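Regulatory protein YycH-like domain-containing protein (PDB 5COZ) is of unknown function but is YycH-like, and is probably made as a lipoprotein held at the outer face of the cell membrane. Local coordinates at residues 71-76 / 105-110; 167-172 / 185-190; 329-332 / 338-341. All coordinates share one frame; numbering follows the deposited sequence.

Overall arrangement
Interaction 1 is a buried contact, whereas interactions 2 and 3 lie at the surface. Interactions 1 and 2 each set a helix against the same antiparallel sheet, but at places whose centres are about 28 Å apart: helix 73-87 meets strand 104-111 in the first, helix 165-178 meets segment 185-190 in the second. Interaction 3 belongs to the mixed sheet, in the hairpin of strands 314-330 and 338-348, and lies on the opposite side of the chain's centre from interaction 1. The chemistry differs accordingly. The buried contact relies on a thiol and aromatic rings, interaction 2 on one amide-carboxylate bond with a water, and the hairpin on paired backbone bonds flanked by glutamine, valine and selenomethionine side chains.

Interaction 1: residues 71-76 / 105-110; sequences ENKDKC and EIYLWD
C76 turns SG away from the backbone N and beside its carbonyl carbon (chi1 -175°), while Y107 CG lies beside the backbone N (chi1 -70°); with these torsions the thiol of helix 73-87 and the phenol of strand 104-111 meet. C76 SG lies 3.5 Å from Y107 CD2 and 4.3 Å from the centroid of the Y107 ring. The line to the centroid is 42° off the ring normal, which identifies an oblique sulfur-aromatic contact. The same sulfur reaches the edge of the W109 indole, near its plane, with C76 SG 4.3 Å from W109 CH2. Y107 and W109 stand two residues apart on the strand, so both side chains start toward the helix and share one buried thiol.

K73 meets the hydroxyl end of the phenol. Its extended chain crosses Y107 at about a right angle, and the touching is done by methylenes, K73 CG being 3.6 Å from Y107 OH. At the ring edge, in its plane, a water sits 2.7 Å from Y107 OH and gives a weak bond to E71 O. N72 caps the start of the helix: K75 N donates to N72 OD1 at 3.1 Å, from above the carbonyl plane.

Around the contact, strand 104-111 is bonded through its backbone to strands 95-101 and 116-120. H98 of the former meets the Y107 ring, and I120 of the latter touches C76 and W109. Y77, next along the helix, stacks edge-to-face with W109, so the first turn of helix 73-87 lies packed on this antiparallel sheet.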
ATOM      1  N   GLU A  71      23.209  -4.901   1.352  1.00 11.31           N
ATOM      2  CA  GLU A  71      24.379  -5.244   2.187  1.00 12.80           C
ATOM      3  C   GLU A  71      25.202  -6.401   1.603  1.00 16.00           C
ATOM      4  O   GLU A  71      26.418  -6.386   1.724  1.00 16.85           O
ATOM      5  CB  GLU A  71      23.986  -5.541   3.634  1.00 14.70           C
ATOM      6  CG  GLU A  71      23.227  -6.839   3.885  1.00 27.01           C
ATOM      7  CD  GLU A  71      22.899  -7.181   5.331  1.00 56.80           C
ATOM      8  OE1 GLU A  71      23.210  -6.372   6.237  1.00 50.60           O
ATOM      9  OE2 GLU A  71      22.304  -8.261   5.552  1.00 55.04           O
ATOM     10  N   ASN A  72      24.538  -7.386   0.983  1.00 12.52           N
ATOM     11  CA  ASN A  72      25.192  -8.521   0.358  1.00 11.75           C
ATOM     12  C   ASN A  72      25.224  -8.199  -1.121  1.00 12.98           C
ATOM     13  O   ASN A  72      24.169  -8.162  -1.768  1.00 11.81           O
ATOM     14  CB  ASN A  72      24.419  -9.792   0.690  1.00 12.58           C
ATOM     15  CG  ASN A  72      24.998 -11.047   0.099  1.00 24.03           C
ATOM     16  OD1 ASN A  72      25.262 -11.145  -1.096  1.00 15.63           O
ATOM     17  ND2 ASN A  72      25.131 -12.067   0.916  1.00 28.03           N
ATOM     18  N   LYS A  73      26.428  -7.914  -1.647  1.00 12.34           N
ATOM     19  CA  LYS A  73      26.574  -7.478  -3.032  1.00 10.82           C
ATOM     20  C   LYS A  73      26.015  -8.494  -4.036  1.00 12.15           C
ATOM     21  O   LYS A  73      25.356  -8.067  -4.980  1.00 11.69           O
ATOM     22  CB  LYS A  73      28.028  -7.138  -3.346  1.00 12.85           C
ATOM     23  CG  LYS A  73      28.171  -6.348  -4.626  1.00 11.55           C
ATOM     24  CD  LYS A  73      29.617  -6.023  -4.853  1.00 14.57           C
ATOM     25  CE  LYS A  73      29.817  -5.303  -6.151  1.00 18.98           C
ATOM     26  NZ  LYS A  73      31.263  -5.027  -6.312  1.00 27.27           N
ATOM     27  N   ASP A  74      26.229  -9.812  -3.823  1.00 13.20           N
ATOM     28  CA  ASP A  74      25.688 -10.871  -4.704  1.00 14.05           C
ATOM     29  C   ASP A  74      24.171 -10.791  -4.781  1.00 14.06           C
ATOM     30  O   ASP A  74      23.594 -10.819  -5.880  1.00 13.52           O
ATOM     31  CB  ASP A  74      26.051 -12.286  -4.200  1.00 16.70           C
ATOM     32  CG  ASP A  74      27.505 -12.698  -4.292  1.00 24.96           C
ATOM     33  OD1 ASP A  74      28.200 -12.225  -5.222  1.00 23.31           O
ATOM     34  OD2 ASP A  74      27.931 -13.574  -3.481  1.00 24.92           O
ATOM     35  N   LYS A  75      23.516 -10.750  -3.596  1.00 12.11           N
ATOM     36  CA  LYS A  75      22.062 -10.681  -3.516  1.00 11.71           C
ATOM     37  C   LYS A  75      21.546  -9.425  -4.174  1.00 12.61           C
ATOM     38  O   LYS A  75      20.489  -9.437  -4.806  1.00 12.42           O
ATOM     39  CB  LYS A  75      21.594 -10.692  -2.047  1.00 15.34           C
ATOM     40  CG  LYS A  75      21.702 -12.032  -1.352  1.00 25.68           C
ATOM     41  CD  LYS A  75      21.205 -11.863   0.081  1.00 31.62           C
ATOM     42  CE  LYS A  75      20.916 -13.172   0.747  1.00 43.22           C
ATOM     43  NZ  LYS A  75      20.499 -12.974   2.162  1.00 43.33           N
ATOM     44  N   CYS A  76      22.287  -8.308  -3.988  1.00  9.18           N
ATOM     45  CA  CYS A  76      21.907  -7.034  -4.568  1.00  8.19           C
ATOM     46  C   CYS A  76      21.892  -7.138  -6.092  1.00  8.47           C
ATOM     47  O   CYS A  76      20.935  -6.709  -6.746  1.00  8.86           O
ATOM     48  CB  CYS A  76      22.876  -5.959  -4.109  1.00  8.06           C
ATOM     49  SG  CYS A  76      22.405  -4.319  -4.676  1.00 11.48           S
ATOM     50  N   GLU A 105      24.420   0.723   1.968  1.00 15.19           N
ATOM     51  CA  GLU A 105      24.988   0.676   0.616  1.00 12.70           C
ATOM     52  C   GLU A 105      23.928   1.066  -0.404  1.00 12.88           C
ATOM     53  O   GLU A 105      22.778   0.673  -0.274  1.00 12.21           O
ATOM     54  CB  GLU A 105      25.561  -0.718   0.264  1.00 14.21           C
ATOM     55  CG  GLU A 105      26.569  -1.288   1.259  1.00 18.69           C
ATOM     56  CD  GLU A 105      27.701  -0.345   1.625  1.00 38.51           C
ATOM     57  OE1 GLU A 105      28.283   0.264   0.700  1.00 24.29           O
ATOM     58  OE2 GLU A 105      27.971  -0.173   2.836  1.00 31.72           O
ATOM     59  N   ILE A 106      24.306   1.880  -1.379  1.00 10.37           N
ATOM     60  CA  ILE A 106      23.395   2.330  -2.437  1.00 10.96           C
ATOM     61  C   ILE A 106      24.025   1.998  -3.779  1.00 12.38           C
ATOM     62  O   ILE A 106      25.156   2.410  -4.043  1.00 13.01           O
ATOM     63  CB  ILE A 106      23.154   3.865  -2.296  1.00 15.54           C
ATOM     64  CG1 ILE A 106      22.555   4.219  -0.913  1.00 16.49           C
ATOM     65  CG2 ILE A 106      22.303   4.435  -3.462  1.00 17.12           C
ATOM     66  CD1 ILE A 106      22.866   5.645  -0.447  1.00 23.50           C
ATOM     67  N   TYR A 107      23.311   1.221  -4.607  1.00  9.80           N
ATOM     68  CA  TYR A 107      23.792   0.848  -5.932  1.00  9.59           C
ATOM     69  C   TYR A 107      22.888   1.400  -6.983  1.00 12.82           C
ATOM     70  O   TYR A 107      21.663   1.279  -6.866  1.00 13.12           O
ATOM     71  CB  TYR A 107      23.866  -0.665  -6.097  1.00 10.11           C
ATOM     72  CG  TYR A 107      24.949  -1.307  -5.284  1.00  9.77           C
ATOM     73  CD1 TYR A 107      26.229  -1.476  -5.805  1.00 11.56           C
ATOM     74  CD2 TYR A 107      24.704  -1.754  -3.988  1.00  9.20           C
ATOM     75  CE1 TYR A 107      27.225  -2.103  -5.071  1.00 10.41           C
ATOM     76  CE2 TYR A 107      25.697  -2.384  -3.239  1.00 10.41           C
ATOM     77  CZ  TYR A 107      26.960  -2.546  -3.784  1.00 13.10           C
ATOM     78  OH  TYR A 107      27.952  -3.167  -3.060  1.00 15.26           O
ATOM     79  N   LEU A 108      23.480   1.959  -8.029  1.00 10.54           N
ATOM     80  CA  LEU A 108      22.738   2.524  -9.144  1.00 11.42           C
ATOM     81  C   LEU A 108      23.213   1.974 -10.453  1.00 12.52           C
ATOM     82  O   LEU A 108      24.419   1.789 -10.651  1.00 12.44           O
ATOM     83  CB  LEU A 108      22.887   4.066  -9.194  1.00 12.87           C
ATOM     84  CG  LEU A 108      22.634   4.827  -7.873  1.00 20.14           C
ATOM     85  CD1 LEU A 108      22.815   6.315  -8.075  1.00 22.81           C
ATOM     86  CD2 LEU A 108      21.234   4.611  -7.357  1.00 24.44           C
ATOM     87  N   TRP A 109      22.281   1.793 -11.393  1.00 10.66           N
ATOM     88  CA  TRP A 109      22.585   1.418 -12.779  1.00 10.51           C
ATOM     89  C   TRP A 109      21.808   2.360 -13.663  1.00 12.13           C
ATOM     90  O   TRP A 109      20.585   2.439 -13.544  1.00 12.20           O
ATOM     91  CB  TRP A 109      22.221  -0.042 -13.098  1.00  9.65           C
ATOM     92  CG  TRP A 109      23.085  -1.030 -12.401  1.00  9.13           C
ATOM     93  CD1 TRP A 109      24.192  -1.653 -12.908  1.00 11.63           C
ATOM     94  CD2 TRP A 109      22.924  -1.513 -11.071  1.00  8.85           C
ATOM     95  NE1 TRP A 109      24.729  -2.498 -11.971  1.00 10.75           N
ATOM     96  CE2 TRP A 109      23.943  -2.471 -10.848  1.00 10.79           C
ATOM     97  CE3 TRP A 109      21.963  -1.292 -10.057  1.00  9.67           C
ATOM     98  CZ2 TRP A 109      24.051  -3.182  -9.646  1.00 10.44           C
ATOM     99  CZ3 TRP A 109      22.057  -2.019  -8.877  1.00 10.54           C
ATOM    100  CH2 TRP A 109      23.118  -2.918  -8.666  1.00 10.52           C
ATOM    101  N   ASP A 110      22.501   3.093 -14.522  1.00 11.54           N
ATOM    102  CA  ASP A 110      21.829   4.071 -15.357  1.00 13.25           C
ATOM    103  C   ASP A 110      22.162   3.896 -16.816  1.00 17.15           C
ATOM    104  O   ASP A 110      23.324   3.699 -17.177  1.00 16.41           O
ATOM    105  CB  ASP A 110      22.277   5.481 -14.905  1.00 16.26           C
ATOM    106  CG  ASP A 110      21.709   5.868 -13.560  1.00 27.24           C
ATOM    107  OD1 ASP A 110      20.529   6.258 -13.512  1.00 28.43           O
ATOM    108  OD2 ASP A 110      22.426   5.717 -12.544  1.00 29.73           O
TER
HETATM  109  O   HOH W   1      27.250  -4.333  -0.778  1.00 18.56           O

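Interaction 2: residues 167-172 / 185-190; sequences EAEELA and EKNELY
E169 and N187 meet with their flat ends nearly perpendicular, the carboxylate and amide planes standing 82° apart. The E169 side chain does not set out straight at the other segment; CG is anti to the backbone N (chi1 -172°) and the chain stays extended, which carries its end across to N187. There N187 ND2 donates to E169 OE2 at 2.8 Å in a fairly straight bond, arriving 50° out of the carboxylate plane. N187 OD1 is 3.5 Å from E169 OE2, but both are acceptors, so only the amide nitrogen binds. The contact joins helix 165-178 to segment 185-190, which carries strand 188-192, the partner of strand 211-220; A168 and L189 reach that neighbouring strand too, touching Y212 and F214 respectively, so the helix packs on the antiparallel sheet. Were E169 an alanine, the carboxylate would be gone, and N187 ND2 would probably lose this acceptor, its amide less fixed in rotation. A water gives E169 OE2 a second donor at 2.7 Å and also donates to E185 O, 2.9 Å away.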
ATOM      1  N   GLU A 167      -4.904  -9.324 -18.577  1.00 15.08           N
ATOM      2  CA  GLU A 167      -3.586  -9.671 -19.082  1.00 15.79           C
ATOM      3  C   GLU A 167      -2.492  -8.889 -18.321  1.00 16.49           C
ATOM      4  O   GLU A 167      -1.442  -9.445 -18.002  1.00 16.25           O
ATOM      5  CB  GLU A 167      -3.499  -9.437 -20.594  1.00 18.78           C
ATOM      6  CG  GLU A 167      -2.297 -10.143 -21.208  1.00 33.02           C
ATOM      7  CD  GLU A 167      -2.113 -10.039 -22.712  1.00 50.21           C
ATOM      8  OE1 GLU A 167      -3.121 -10.128 -23.449  1.00 46.42           O
ATOM      9  OE2 GLU A 167      -0.945  -9.950 -23.155  1.00 39.34           O
ATOM     10  N   ALA A 168      -2.759  -7.609 -18.003  1.00 12.48           N
ATOM     11  CA  ALA A 168      -1.833  -6.778 -17.254  1.00 11.34           C
ATOM     12  C   ALA A 168      -1.626  -7.344 -15.831  1.00 12.91           C
ATOM     13  O   ALA A 168      -0.485  -7.439 -15.379  1.00 11.73           O
ATOM     14  CB  ALA A 168      -2.372  -5.347 -17.194  1.00 12.49           C
ATOM     15  N   GLU A 169      -2.716  -7.816 -15.209  1.00 11.57           N
ATOM     16  CA  GLU A 169      -2.636  -8.426 -13.875  1.00 10.89           C
ATOM     17  C   GLU A 169      -1.815  -9.708 -13.909  1.00 15.56           C
ATOM     18  O   GLU A 169      -1.016  -9.947 -13.003  1.00 14.18           O
ATOM     19  CB  GLU A 169      -4.024  -8.694 -13.306  1.00 12.36           C
ATOM     20  CG  GLU A 169      -3.908  -9.144 -11.858  1.00 18.92           C
ATOM     21  CD  GLU A 169      -5.192  -9.343 -11.093  1.00 32.83           C
ATOM     22  OE1 GLU A 169      -6.267  -8.954 -11.600  1.00 31.30           O
ATOM     23  OE2 GLU A 169      -5.110  -9.849  -9.952  1.00 31.23           O
ATOM     24  N   GLU A 170      -1.960 -10.502 -14.973  1.00 13.06           N
ATOM     25  CA  GLU A 170      -1.168 -11.725 -15.105  1.00 14.38           C
ATOM     26  C   GLU A 170       0.328 -11.398 -15.175  1.00 15.73           C
ATOM     27  O   GLU A 170       1.137 -12.093 -14.552  1.00 14.60           O
ATOM     28  CB  GLU A 170      -1.616 -12.518 -16.337  1.00 16.40           C
ATOM     29  CG  GLU A 170      -2.955 -13.206 -16.115  1.00 28.91           C
ATOM     30  CD  GLU A 170      -3.656 -13.829 -17.310  1.00 54.14           C
ATOM     31  OE1 GLU A 170      -3.219 -13.599 -18.460  1.00 45.41           O
ATOM     32  OE2 GLU A 170      -4.678 -14.521 -17.094  1.00 50.11           O
ATOM     33  N   LEU A 171       0.709 -10.304 -15.877  1.00 12.69           N
ATOM     34  CA  LEU A 171       2.108  -9.904 -15.938  1.00 12.43           C
ATOM     35  C   LEU A 171       2.598  -9.388 -14.567  1.00 13.94           C
ATOM     36  O   LEU A 171       3.727  -9.680 -14.166  1.00 13.98           O
ATOM     37  CB  LEU A 171       2.303  -8.840 -17.027  1.00 13.38           C
ATOM     38  CG  LEU A 171       3.722  -8.301 -17.225  1.00 19.13           C
ATOM     39  CD1 LEU A 171       4.756  -9.429 -17.452  1.00 20.94           C
ATOM     40  CD2 LEU A 171       3.739  -7.271 -18.340  1.00 19.14           C
ATOM     41  N   ALA A 172       1.744  -8.643 -13.844  1.00 12.27           N
ATOM     42  CA  ALA A 172       2.143  -8.148 -12.509  1.00 10.94           C
ATOM     43  C   ALA A 172       2.367  -9.334 -11.533  1.00 11.25           C
ATOM     44  O   ALA A 172       3.366  -9.355 -10.818  1.00 11.24           O
ATOM     45  CB  ALA A 172       1.085  -7.203 -11.972  1.00 10.81           C
ATOM     46  N   GLU A 185      -3.407 -12.277  -2.797  1.00  7.19           N
ATOM     47  CA  GLU A 185      -4.069 -12.507  -4.066  1.00  7.74           C
ATOM     48  C   GLU A 185      -4.741 -11.232  -4.562  1.00  9.51           C
ATOM     49  O   GLU A 185      -4.698 -10.963  -5.767  1.00 11.19           O
ATOM     50  CB  GLU A 185      -5.100 -13.637  -3.940  1.00  9.18           C
ATOM     51  CG  GLU A 185      -4.454 -14.972  -3.627  1.00 19.09           C
ATOM     52  CD  GLU A 185      -5.344 -16.204  -3.665  1.00 53.42           C
ATOM     53  OE1 GLU A 185      -6.467 -16.132  -4.217  1.00 51.85           O
ATOM     54  OE2 GLU A 185      -4.889 -17.259  -3.167  1.00 54.27           O
ATOM     55  N   LYS A 186      -5.323 -10.422  -3.657  1.00  7.24           N
ATOM     56  CA  LYS A 186      -5.955  -9.173  -4.042  1.00  7.01           C
ATOM     57  C   LYS A 186      -4.908  -8.081  -4.264  1.00  8.94           C
ATOM     58  O   LYS A 186      -4.044  -7.834  -3.425  1.00  9.09           O
ATOM     59  CB  LYS A 186      -6.975  -8.710  -2.989  1.00  7.15           C
ATOM     60  CG  LYS A 186      -7.605  -7.346  -3.327  1.00  9.19           C
ATOM     61  CD  LYS A 186      -8.635  -6.915  -2.318  1.00 11.95           C
ATOM     62  CE  LYS A 186      -9.144  -5.521  -2.652  1.00 13.58           C
ATOM     63  NZ  LYS A 186     -10.387  -5.206  -1.847  1.00 13.99           N
ATOM     64  N   ASN A 187      -5.001  -7.433  -5.419  1.00  8.97           N
ATOM     65  CA  ASN A 187      -4.193  -6.263  -5.716  1.00  9.22           C
ATOM     66  C   ASN A 187      -5.165  -5.140  -6.100  1.00 10.71           C
ATOM     67  O   ASN A 187      -6.381  -5.369  -6.242  1.00 11.72           O
ATOM     68  CB  ASN A 187      -3.147  -6.553  -6.803  1.00 11.00           C
ATOM     69  CG  ASN A 187      -3.706  -7.245  -7.986  1.00 21.14           C
ATOM     70  OD1 ASN A 187      -4.512  -6.672  -8.704  1.00 16.49           O
ATOM     71  ND2 ASN A 187      -3.347  -8.523  -8.167  1.00 17.67           N
ATOM     72  N   GLU A 188      -4.659  -3.928  -6.152  1.00  7.43           N
ATOM     73  CA  GLU A 188      -5.432  -2.761  -6.546  1.00  6.02           C
ATOM     74  C   GLU A 188      -4.892  -2.273  -7.875  1.00  8.46           C
ATOM     75  O   GLU A 188      -3.678  -2.240  -8.075  1.00  7.98           O
ATOM     76  CB  GLU A 188      -5.329  -1.642  -5.493  1.00  6.60           C
ATOM     77  CG  GLU A 188      -5.988  -2.029  -4.179  1.00  9.80           C
ATOM     78  CD  GLU A 188      -5.726  -1.055  -3.049  1.00 12.61           C
ATOM     79  OE1 GLU A 188      -4.880  -0.140  -3.203  1.00  9.52           O
ATOM     80  OE2 GLU A 188      -6.357  -1.238  -1.979  1.00 12.28           O
ATOM     81  N   LEU A 189      -5.784  -1.887  -8.765  1.00  7.74           N
ATOM     82  CA  LEU A 189      -5.391  -1.416 -10.077  1.00  7.30           C
ATOM     83  C   LEU A 189      -5.812   0.039 -10.277  1.00  8.62           C
ATOM     84  O   LEU A 189      -6.998   0.380 -10.157  1.00  9.36           O
ATOM     85  CB  LEU A 189      -6.019  -2.328 -11.146  1.00  7.27           C
ATOM     86  CG  LEU A 189      -5.780  -1.883 -12.610  1.00  9.77           C
ATOM     87  CD1 LEU A 189      -4.287  -1.746 -12.937  1.00 10.15           C
ATOM     88  CD2 LEU A 189      -6.399  -2.861 -13.581  1.00 11.89           C
ATOM     89  N   TYR A 190      -4.846   0.860 -10.719  1.00  6.82           N
ATOM     90  CA  TYR A 190      -5.055   2.275 -11.024  1.00  7.02           C
ATOM     91  C   TYR A 190      -4.811   2.486 -12.500  1.00  9.50           C
ATOM     92  O   TYR A 190      -3.854   1.944 -13.068  1.00  9.05           O
ATOM     93  CB  TYR A 190      -4.102   3.130 -10.145  1.00  6.99           C
ATOM     94  CG  TYR A 190      -4.364   2.873  -8.672  1.00  8.30           C
ATOM     95  CD1 TYR A 190      -5.408   3.511  -8.014  1.00  8.97           C
ATOM     96  CD2 TYR A 190      -3.662   1.890  -7.982  1.00  8.05           C
ATOM     97  CE1 TYR A 190      -5.748   3.186  -6.704  1.00 10.39           C
ATOM     98  CE2 TYR A 190      -3.968   1.579  -6.653  1.00  9.03           C
ATOM     99  CZ  TYR A 190      -5.031   2.215  -6.033  1.00 13.62           C
ATOM    100  OH  TYR A 190      -5.377   1.940  -4.739  1.00 13.59           O
TER
HETATM  101  O   HOH W   2      -6.679 -10.788  -7.925  1.00 48.51           O

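Interaction 3: residues 329-332 / 338-341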
ATOM      1  N   GLN A 329     -13.113  18.320   6.450  1.00 10.00           N
ATOM      2  CA  GLN A 329     -12.664  19.321   7.411  1.00 10.67           C
ATOM      3  C   GLN A 329     -12.689  20.742   6.880  1.00 14.35           C
ATOM      4  O   GLN A 329     -12.426  20.978   5.708  1.00 13.18           O
ATOM      5  CB  GLN A 329     -11.251  18.977   7.873  1.00 11.61           C
ATOM      6  CG  GLN A 329     -11.211  17.670   8.661  1.00 11.61           C
ATOM      7  CD  GLN A 329      -9.847  17.353   9.235  1.00 14.54           C
ATOM      8  OE1 GLN A 329      -8.831  18.009   8.922  1.00 15.14           O
ATOM      9  NE2 GLN A 329      -9.813  16.321  10.085  1.00 13.53           N
ATOM     10  N   LEU A 330     -12.978  21.697   7.766  1.00 13.91           N
ATOM     11  CA  LEU A 330     -12.977  23.101   7.407  1.00 15.89           C
ATOM     12  C   LEU A 330     -11.517  23.571   7.169  1.00 21.44           C
ATOM     13  O   LEU A 330     -10.647  23.291   7.994  1.00 21.61           O
ATOM     14  CB  LEU A 330     -13.648  23.885   8.538  1.00 16.76           C
ATOM     15  CG  LEU A 330     -13.866  25.363   8.308  1.00 20.80           C
ATOM     16  CD1 LEU A 330     -14.844  25.596   7.159  1.00 18.77           C
ATOM     17  CD2 LEU A 330     -14.364  26.005   9.581  1.00 23.67           C
ATOM     18  N   VAL A 331     -11.254  24.236   6.037  1.00 18.37           N
ATOM     19  CA  VAL A 331      -9.917  24.756   5.693  1.00 18.52           C
ATOM     20  C   VAL A 331      -9.614  25.944   6.622  1.00 24.92           C
ATOM     21  O   VAL A 331     -10.504  26.763   6.865  1.00 23.06           O
ATOM     22  CB  VAL A 331      -9.847  25.130   4.188  1.00 21.91           C
ATOM     23  CG1 VAL A 331      -8.580  25.924   3.850  1.00 22.54           C
ATOM     24  CG2 VAL A 331      -9.925  23.872   3.336  1.00 20.24           C
ATOM     25  N   THR A 332      -8.381  26.002   7.189  1.00 24.46           N
ATOM     26  CA  THR A 332      -8.001  27.086   8.114  1.00 25.32           C
ATOM     27  C   THR A 332      -8.173  28.458   7.443  1.00 29.05           C
ATOM     28  O   THR A 332      -7.768  28.644   6.291  1.00 29.22           O
ATOM     29  CB  THR A 332      -6.567  26.909   8.628  1.00 32.65           C
ATOM     30  OG1 THR A 332      -6.318  25.536   8.927  1.00 33.25           O
ATOM     31  CG2 THR A 332      -6.274  27.781   9.848  1.00 31.29           C
ATOM     32  N   THR A 338     -14.425  23.380   2.647  1.00 11.97           N
ATOM     33  CA  THR A 338     -13.898  22.161   3.264  1.00 10.87           C
ATOM     34  C   THR A 338     -13.027  21.359   2.313  1.00 13.93           C
ATOM     35  O   THR A 338     -13.075  21.536   1.081  1.00 12.88           O
ATOM     36  CB  THR A 338     -15.067  21.256   3.764  1.00 12.86           C
ATOM     37  OG1 THR A 338     -15.885  20.930   2.638  1.00 12.23           O
ATOM     38  CG2 THR A 338     -15.926  21.926   4.833  1.00 11.08           C
ATOM     39  N   GLN A 339     -12.236  20.454   2.897  1.00 12.30           N
ATOM     40  CA  GLN A 339     -11.369  19.515   2.184  1.00 11.68           C
ATOM     41  C   GLN A 339     -11.574  18.134   2.745  1.00 12.53           C
ATOM     42  O   GLN A 339     -11.632  17.968   3.964  1.00 12.50           O
ATOM     43  CB  GLN A 339      -9.892  19.905   2.328  1.00 14.19           C
ATOM     44  CG  GLN A 339      -9.426  20.906   1.291  1.00 34.06           C
ATOM     45  CD  GLN A 339      -7.924  21.069   1.313  1.00 44.55           C
ATOM     46  OE1 GLN A 339      -7.267  20.951   2.362  1.00 29.34           O
ATOM     47  NE2 GLN A 339      -7.352  21.362   0.152  1.00 36.57           N
ATOM     48  N   LYS A 340     -11.645  17.141   1.862  1.00 10.36           N
ATOM     49  CA  LYS A 340     -11.835  15.747   2.247  1.00 10.04           C
ATOM     50  C   LYS A 340     -10.486  15.155   2.641  1.00 13.60           C
ATOM     51  O   LYS A 340      -9.634  14.900   1.777  1.00 14.53           O
ATOM     52  CB  LYS A 340     -12.472  15.001   1.068  1.00 10.54           C
ATOM     53  CG  LYS A 340     -12.943  13.592   1.324  1.00 14.10           C
ATOM     54  CD  LYS A 340     -13.478  13.089   0.000  1.00 18.62           C
ATOM     55  CE  LYS A 340     -13.733  11.631  -0.001  1.00 19.51           C
ATOM     56  NZ  LYS A 340     -14.152  11.167  -1.351  1.00 19.35           N
HETATM   57  N   MSE A 341     -10.290  14.959   3.935  1.00  8.81           N
HETATM   58  CA  MSE A 341      -9.029  14.457   4.469  1.00  7.45           C
HETATM   59  C   MSE A 341      -9.045  12.967   4.655  1.00  8.05           C
HETATM   60  O   MSE A 341      -9.968  12.440   5.267  1.00  8.63           O
HETATM   61  CB  MSE A 341      -8.744  15.110   5.833  1.00  9.06           C
HETATM   62  CG  MSE A 341      -8.687  16.637   5.801  1.00 14.27           C
HETATM   63 SE   MSE A 341      -7.274  17.346   4.611  0.75 22.17          SE
HETATM   64  CE  MSE A 341      -5.889  16.958   5.528  1.00 19.69           C
TER
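Q329 and Q339 form an antiparallel hydrogen-bonded pair, in which Q329 N donates to Q339 O at 2.9 Å and Q339 N returns a bond of 2.9 Å to Q329 O. This is the turn end of the beta hairpin of strands 314-330 and 338-348, part of the mixed sheet. The next pair toward the turn, L330 with T338, is of the non-hydrogen-bonded kind; its CA atoms are 4.3 Å apart and its side chains diverge.

The Q329 and Q339 side chains leave on the same face, but each meets a different residue of the opposite segment. Q329 crosses M341, a selenomethionine, at about a right angle, and Q329 OE1 approaches M341 CG to 3.4 Å. The amide nitrogen of Q329 is taken up elsewhere, by a hydrogen bond from NE2 to Q327 OE1 along its own strand. Past the end of that strand, V331 lies aslant beside Q339. A chi1 of 169° puts CG2 of V331 anti to the carbonyl carbon, beside the backbone N, where it faces the aliphatic part of the glutamine, and V331 CG2 is 3.6 Å from Q339 CG. Q339 and M341 also touch F148, and M341 touches P147, so a loop from a distant part of the chain lies against these side chains. T338 turns its hydroxyl to N328, where OG1 is hydrogen-bonded to OD1, while its methyl lies near the Q329 peptide.

The carbonyl oxygen of Q329 has two partners on the facing strand. The hydrogen bond from Q339 N is fairly straight, 160° at the hydrogen, and lies in the carbonyl plane; T338 CA adds a CA-H...O contact 3.1 Å from Q329 O, more bent, with 123° at the hydrogen.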